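Glycosaminoglycan xylosylkinase (Hydra vulgaris, PDB 5XOM) is a Fam20-family secretory-pathway kinase that probably phosphorylates the xylose of glycosaminoglycan linkage regions on proteoglycans. Local coordinates at residues 282-287 with 291-296. Residues are numbered along the deposited sequence; the frame is centred on the assembly and turned at random.
Sequences EYIENE and MVIHLD. With NAG (2-acetamido-2-deoxy-beta-D-glucopyranose), chain D.
Ile284 and Met291 exchange two backbone hydrogen bonds, Ile284 N to Met291 O and Met291 N to Ile284 O (3.1 Å), while Tyr283 and Val292 form the adjoining non-hydrogen-bonded antiparallel pair. A third bond, from Ile293 N to Glu282 O at 2.9 Å, extends the pairing. This is the hairpin of strands 280-286 and 289-292. Next to the Ile293-Glu282 bond a water bridges the chains, accepting from Glu282 N and donating to Ile293 O. Side chains sort by face. On one, CG1 of Ile284 lies 4.2 Å from Ile293 CG2 and also approaches the CB of Met291; the chi1 of 58° turns CG1 toward both. On the other, Tyr283 CB meets Val292 CG2 at 4.4 Å, but the phenol ring leads away from the partner strand to a cation-pi contact with Arg259, and Val292 packs on Leu263 of helix 259-273. Past the Ile293-Glu282 bond, the extended Glu282 side chain slants across Leu295, its OE2 3.6 Å from CD2. That carboxylate contact is van der Waals in nature; OE1 has a long, weak ion pair with Lys222. Polar pairing across the hairpin therefore resides in the backbone and one bridging water, whereas the Val292-Leu263 packing, a bond from Val292 N to Asp262 OD2 and the Arg259 contact join it to helix 259-273 in the kinase-like domain.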
loop_
_atom_site.group_PDB
_atom_site.type_symbol
_atom_site.label_atom_id
_atom_site.label_comp_id
_atom_site.label_asym_id
_atom_site.label_seq_id
_atom_site.Cartn_x
_atom_site.Cartn_y
_atom_site.Cartn_z
ATOM N N GLU A 282 -17.144 9.274 18.883
ATOM C CA GLU A 282 -17.713 9.322 17.546
ATOM C C GLU A 282 -17.330 8.058 16.790
ATOM O O GLU A 282 -16.251 7.495 17.001
ATOM C CB GLU A 282 -17.235 10.572 16.795
ATOM C CG GLU A 282 -17.797 11.872 17.362
ATOM C CD GLU A 282 -17.120 13.113 16.805
ATOM O OE1 GLU A 282 -17.757 13.832 16.005
ATOM O OE2 GLU A 282 -15.952 13.378 17.169
ATOM N N TYR A 283 -18.222 7.615 15.903
ATOM C CA TYR A 283 -18.012 6.359 15.201
ATOM C C TYR A 283 -18.594 6.433 13.796
ATOM O O TYR A 283 -19.499 7.225 13.523
ATOM C CB TYR A 283 -18.614 5.178 15.976
ATOM C CG TYR A 283 -20.120 5.200 16.153
ATOM C CD1 TYR A 283 -20.710 5.889 17.209
ATOM C CD2 TYR A 283 -20.949 4.492 15.292
ATOM C CE1 TYR A 283 -22.093 5.891 17.385
ATOM C CE2 TYR A 283 -22.332 4.485 15.460
ATOM C CZ TYR A 283 -22.896 5.186 16.506
ATOM O OH TYR A 283 -24.265 5.179 16.667
ATOM N N ILE A 284 -18.035 5.617 12.900
ATOM C CA ILE A 284 -18.574 5.425 11.563
ATOM C C ILE A 284 -19.316 4.096 11.548
ATOM O O ILE A 284 -19.120 3.238 12.413
ATOM C CB ILE A 284 -17.477 5.458 10.470
ATOM C CG1 ILE A 284 -16.416 4.387 10.738
ATOM C CG2 ILE A 284 -16.851 6.849 10.382
ATOM C CD1 ILE A 284 -15.374 4.251 9.626
ATOM N N GLU A 285 -20.186 3.917 10.557
ATOM C CA GLU A 285 -21.020 2.722 10.526
ATOM C C GLU A 285 -21.576 2.520 9.123
ATOM O O GLU A 285 -21.960 3.483 8.454
ATOM C CB GLU A 285 -22.153 2.827 11.555
ATOM C CG GLU A 285 -23.009 1.574 11.682
ATOM C CD GLU A 285 -23.973 1.664 12.851
ATOM O OE1 GLU A 285 -24.856 2.536 12.813
ATOM O OE2 GLU A 285 -23.851 0.869 13.807
ATOM N N ASN A 286 -21.594 1.269 8.680
ATOM C CA ASN A 286 -22.293 0.882 7.460
ATOM C C ASN A 286 -22.806 -0.545 7.646
ATOM O O ASN A 286 -22.922 -1.034 8.776
ATOM C CB ASN A 286 -21.386 1.070 6.228
ATOM C CG ASN A 286 -20.181 0.144 6.222
ATOM O OD1 ASN A 286 -20.102 -0.821 6.985
ATOM N ND2 ASN A 286 -19.236 0.433 5.342
ATOM N N GLU A 287 -23.130 -1.214 6.539
ATOM C CA GLU A 287 -23.684 -2.561 6.626
ATOM C C GLU A 287 -22.702 -3.591 7.185
ATOM O O GLU A 287 -23.149 -4.624 7.691
ATOM C CB GLU A 287 -24.193 -3.015 5.253
ATOM C CG GLU A 287 -23.103 -3.282 4.227
ATOM C CD GLU A 287 -23.659 -3.515 2.834
ATOM O OE1 GLU A 287 -24.881 -3.334 2.644
ATOM O OE2 GLU A 287 -22.875 -3.883 1.931
ATOM N N MET A 291 -17.115 1.392 13.893
ATOM C CA MET A 291 -15.835 1.601 14.563
ATOM C C MET A 291 -15.781 2.980 15.198
ATOM O O MET A 291 -16.125 3.973 14.552
ATOM C CB MET A 291 -14.654 1.438 13.597
ATOM C CG MET A 291 -13.286 1.624 14.270
ATOM S SD MET A 291 -11.849 1.036 13.349
ATOM C CE MET A 291 -11.705 2.320 12.149
ATOM N N VAL A 292 -15.336 3.031 16.454
ATOM C CA VAL A 292 -15.057 4.307 17.108
ATOM C C VAL A 292 -13.763 4.876 16.543
ATOM O O VAL A 292 -12.739 4.182 16.474
ATOM C CB VAL A 292 -14.961 4.121 18.630
ATOM C CG1 VAL A 292 -14.687 5.460 19.334
ATOM C CG2 VAL A 292 -16.213 3.445 19.167
ATOM N N ILE A 293 -13.803 6.139 16.106
ATOM C CA ILE A 293 -12.664 6.739 15.425
ATOM C C ILE A 293 -11.972 7.706 16.371
ATOM O O ILE A 293 -12.576 8.262 17.294
ATOM C CB ILE A 293 -13.057 7.439 14.105
ATOM C CG1 ILE A 293 -14.119 8.516 14.340
ATOM C CG2 ILE A 293 -13.523 6.427 13.073
ATOM C CD1 ILE A 293 -14.427 9.328 13.100
ATOM N N HIS A 294 -10.676 7.903 16.131
ATOM C CA HIS A 294 -9.845 8.802 16.930
ATOM C C HIS A 294 -9.874 10.177 16.280
ATOM O O HIS A 294 -8.935 10.628 15.615
ATOM C CB HIS A 294 -8.437 8.260 17.056
ATOM C CG HIS A 294 -8.386 6.924 17.783
ATOM N ND1 HIS A 294 -7.321 6.033 17.639
ATOM C CD2 HIS A 294 -9.265 6.359 18.654
ATOM C CE1 HIS A 294 -7.559 4.981 18.389
ATOM N NE2 HIS A 294 -8.723 5.158 19.005
ATOM N N LEU A 295 -10.989 10.867 16.486
ATOM C CA LEU A 295 -11.222 12.186 15.913
ATOM C C LEU A 295 -11.183 13.225 17.032
ATOM O O LEU A 295 -11.706 12.989 18.128
ATOM C CB LEU A 295 -12.555 12.196 15.157
ATOM C CG LEU A 295 -13.046 13.498 14.552
ATOM C CD1 LEU A 295 -12.027 13.943 13.528
ATOM C CD2 LEU A 295 -14.389 13.238 13.879
ATOM N N ASP A 296 -10.515 14.348 16.760
ATOM C CA ASP A 296 -10.237 15.397 17.737
ATOM C C ASP A 296 -9.421 14.854 18.905
ATOM O O ASP A 296 -9.962 14.554 19.975
ATOM C CB ASP A 296 -11.532 16.039 18.251
ATOM C CG ASP A 296 -11.281 17.250 19.155
ATOM O OD1 ASP A 296 -12.257 17.974 19.455
ATOM O OD2 ASP A 296 -10.119 17.498 19.562
HETATM C C1 NAG D . -18.686 -4.376 2.765
HETATM C C2 NAG D . -18.915 -5.426 1.645
HETATM C C3 NAG D . -19.002 -4.716 0.279
HETATM C C4 NAG D . -19.963 -3.530 0.314
HETATM C C5 NAG D . -19.646 -2.622 1.495
HETATM C C6 NAG D . -20.643 -1.503 1.683
HETATM C C7 NAG D . -18.014 -7.665 1.139
HETATM C C8 NAG D . -16.799 -8.543 1.164
HETATM N N2 NAG D . -17.852 -6.422 1.616
HETATM O O3 NAG D . -19.387 -5.629 -0.743
HETATM O O4 NAG D . -19.835 -2.765 -0.879
HETATM O O5 NAG D . -19.684 -3.393 2.696
HETATM O O6 NAG D . -20.446 -0.854 2.933
HETATM O O7 NAG D . -19.099 -8.066 0.722
HETATM O O HOH W 1 -14.218 9.203 19.313
#